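Local coordinates for protein phospholyase (Arthrobacter aurescens, PDB 5G4I) that is a pyridoxal-phosphate-dependent phospholyase of the class III transaminase family that probably eliminates phosphate from ethanolamine phosphate, at residues E252-F257 with K412-L417. Sequence-based numbering, arbitrary orientation.
Sequences EVQSGF and KMRPPL. With PLP (pyridoxal-5'-phosphate), chain C; PO4 (phosphate ion), chain D.
The amide of Gln254 and the guanidinium of Arg414 meet edge to edge, with their planes only 8° apart. Lys412 NZ lies over one face of the guanidinium, offset toward its rim, and Tyr61 makes a cation-pi contact with Arg414. At the guanidinium edge, NH1 of Arg414 donates to OE1 of Gln254 at 2.9 Å. The bond reaches an in-plane lone pair but is bent, with 144° at the hydrogen. The same NH1 gives a second bond, 2.8 Å, to O1 of a phosphate ion. NH2 of Arg414 bonds to O2 of that ion at 3.0 Å. Gln254 NE2 also binds phosphate O1, at 3.0 Å, so one oxygen is held by both side chains. Lys412 NZ comes within 3.2 Å of PO4 O3 and probably adds to the positive charge around the ion. Tyr61 OH of the same chain and Arg90 of the second subunit also bond to the ion.

This is the active site of a fold type I PLP enzyme. Residues 252-257 follow strand 247-251 of the large-domain sheet, while Arg414 follows strand 410-413 of the other sheet. The ion probably came from the crystallisation liquor, but its place is consistent with a site for a substrate phosphate. On the cofactor side, Val253 lies over the pyridine ring, with CG1 3.4 Å from PLP C3. Gln254 bends at its second torsion (chi2 -75°), which turns its amide to lie between cofactor and arginine. NE2 also points to the phenolic O3 of PLP; that bond is modelled very short, so its length is doubtful. Replacing Gln254 by alanine would remove the amide, and is likely to leave Arg414 NH1 without its amide acceptor and the phosphate without one of its donors. Farther along, Leu417 CD2 packs against the carbonyl O of Phe257 at 3.9 Å.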
loop_
_atom_site.group_PDB
_atom_site.type_symbol
_atom_site.label_atom_id
_atom_site.label_comp_id
_atom_site.label_asym_id
_atom_site.label_seq_id
_atom_site.Cartn_x
_atom_site.Cartn_y
_atom_site.Cartn_z
ATOM N N GLU A 252 6.048 9.973 11.022
ATOM C CA GLU A 252 5.670 11.363 10.679
ATOM C C GLU A 252 4.369 11.439 9.960
ATOM O O GLU A 252 4.056 12.509 9.386
ATOM C CB GLU A 252 6.786 12.032 9.888
ATOM C CG GLU A 252 8.065 12.215 10.674
ATOM C CD GLU A 252 8.057 13.327 11.707
ATOM O OE1 GLU A 252 7.219 14.240 11.578
ATOM O OE2 GLU A 252 8.922 13.264 12.608
ATOM N N VAL A 253 3.541 10.413 10.005
ATOM C CA VAL A 253 2.244 10.496 9.275
ATOM C C VAL A 253 1.381 11.590 9.821
ATOM O O VAL A 253 0.720 12.305 8.969
ATOM C CB VAL A 253 1.517 9.092 9.261
ATOM C CG1 VAL A 253 0.136 9.232 8.658
ATOM C CG2 VAL A 253 2.343 8.071 8.542
ATOM N N GLN A 254 1.336 11.819 11.112
ATOM C CA GLN A 254 0.546 12.907 11.744
ATOM C C GLN A 254 1.322 14.227 11.919
ATOM O O GLN A 254 0.684 15.323 11.868
ATOM C CB GLN A 254 0.022 12.547 13.172
ATOM C CG GLN A 254 -0.905 11.362 13.211
ATOM C CD GLN A 254 -2.304 11.682 12.682
ATOM O OE1 GLN A 254 -2.751 12.788 12.667
ATOM N NE2 GLN A 254 -2.974 10.666 12.273
ATOM N N SER A 255 2.635 14.195 12.163
ATOM C CA SER A 255 3.364 15.353 12.530
ATOM C C SER A 255 4.206 15.957 11.414
ATOM O O SER A 255 4.835 17.001 11.650
ATOM C CB SER A 255 4.277 15.066 13.732
ATOM O OG SER A 255 5.202 14.015 13.472
ATOM N N GLY A 256 4.290 15.310 10.258
ATOM C CA GLY A 256 5.212 15.763 9.180
ATOM C C GLY A 256 4.698 16.852 8.285
ATOM O O GLY A 256 3.583 17.413 8.445
ATOM N N PHE A 257 5.505 17.184 7.286
ATOM C CA PHE A 257 5.140 18.176 6.234
ATOM C C PHE A 257 4.794 19.537 6.850
ATOM O O PHE A 257 3.966 20.326 6.331
ATOM C CB PHE A 257 4.132 17.665 5.232
ATOM C CG PHE A 257 4.683 16.529 4.370
ATOM C CD1 PHE A 257 4.729 15.165 4.838
ATOM C CD2 PHE A 257 5.259 16.806 3.127
ATOM C CE1 PHE A 257 5.365 14.190 4.069
ATOM C CE2 PHE A 257 5.888 15.816 2.373
ATOM C CZ PHE A 257 5.940 14.515 2.870
ATOM N N LYS A 412 -10.039 17.513 19.078
ATOM C CA LYS A 412 -8.915 17.579 18.149
ATOM C C LYS A 412 -9.219 18.438 16.951
ATOM O O LYS A 412 -10.242 18.211 16.260
ATOM C CB LYS A 412 -8.651 16.251 17.622
ATOM C CG LYS A 412 -7.499 16.151 16.660
ATOM C CD LYS A 412 -7.810 15.135 15.595
ATOM C CE LYS A 412 -7.150 13.810 15.736
ATOM N NZ LYS A 412 -7.151 13.062 14.465
ATOM N N MET A 413 -8.236 19.290 16.626
ATOM C CA MET A 413 -8.410 20.218 15.466
ATOM C C MET A 413 -7.135 20.282 14.680
ATOM O O MET A 413 -6.042 20.469 15.293
ATOM C CB MET A 413 -8.680 21.506 16.038
ATOM C CG MET A 413 -10.087 21.474 16.626
ATOM S SD MET A 413 -10.614 22.550 17.902
ATOM C CE MET A 413 -9.539 23.641 18.788
ATOM N N ARG A 414 -7.282 20.002 13.399
ATOM C CA ARG A 414 -6.144 19.629 12.539
ATOM C C ARG A 414 -6.619 19.887 11.133
ATOM O O ARG A 414 -6.795 18.982 10.357
ATOM C CB ARG A 414 -5.728 18.125 12.793
ATOM C CG ARG A 414 -4.563 17.558 11.891
ATOM C CD ARG A 414 -4.503 16.005 11.811
ATOM N NE ARG A 414 -5.738 15.585 11.129
ATOM C CZ ARG A 414 -6.152 14.301 11.063
ATOM N NH1 ARG A 414 -5.296 13.280 11.359
ATOM N NH2 ARG A 414 -7.272 13.927 10.475
ATOM N N PRO A 415 -6.674 21.187 10.748
ATOM C CA PRO A 415 -7.230 21.540 9.397
ATOM C C PRO A 415 -6.264 21.389 8.240
ATOM O O PRO A 415 -5.021 21.277 8.538
ATOM C CB PRO A 415 -7.595 23.023 9.588
ATOM C CG PRO A 415 -6.597 23.528 10.604
ATOM C CD PRO A 415 -6.435 22.398 11.580
ATOM N N PRO A 416 -6.667 21.423 6.987
ATOM C CA PRO A 416 -5.738 21.635 5.855
ATOM C C PRO A 416 -4.747 22.771 6.172
ATOM O O PRO A 416 -5.096 23.746 6.874
ATOM C CB PRO A 416 -6.672 21.948 4.664
ATOM C CG PRO A 416 -7.963 21.203 5.084
ATOM C CD PRO A 416 -8.104 21.425 6.558
ATOM N N LEU A 417 -3.490 22.657 5.702
ATOM C CA LEU A 417 -2.421 23.663 6.050
ATOM C C LEU A 417 -2.605 25.008 5.328
ATOM O O LEU A 417 -1.801 25.939 5.531
ATOM C CB LEU A 417 -0.996 23.076 5.849
ATOM C CG LEU A 417 -0.094 23.387 7.062
ATOM C CD1 LEU A 417 -0.402 22.540 8.262
ATOM C CD2 LEU A 417 1.403 23.241 6.701
HETATM N N1 PLP C . 0.728 5.916 11.456
HETATM C C2 PLP C . 0.070 7.032 11.852
HETATM C C2A PLP C . 0.638 7.889 12.953
HETATM C C3 PLP C . -1.209 7.415 11.202
HETATM O O3 PLP C . -1.888 8.532 11.582
HETATM C C4 PLP C . -1.717 6.535 10.126
HETATM C C4A PLP C . -2.983 6.832 9.419
HETATM C C5 PLP C . -0.902 5.343 9.788
HETATM C C6 PLP C . 0.282 5.105 10.481
HETATM C C5A PLP C . -1.353 4.394 8.701
HETATM O O4P PLP C . -1.623 5.129 7.509
HETATM P P PLP C . -2.378 4.428 6.271
HETATM O O1P PLP C . -3.830 4.421 6.688
HETATM O O2P PLP C . -2.071 5.330 5.099
HETATM O O3P PLP C . -1.747 3.060 6.187
HETATM P P PO4 D . -7.178 10.198 11.240
HETATM O O1 PO4 D . -5.971 10.653 11.822
HETATM O O2 PO4 D . -7.667 10.968 10.015
HETATM O O3 PO4 D . -8.088 10.870 12.262
HETATM O O4 PO4 D . -7.437 8.719 11.115
#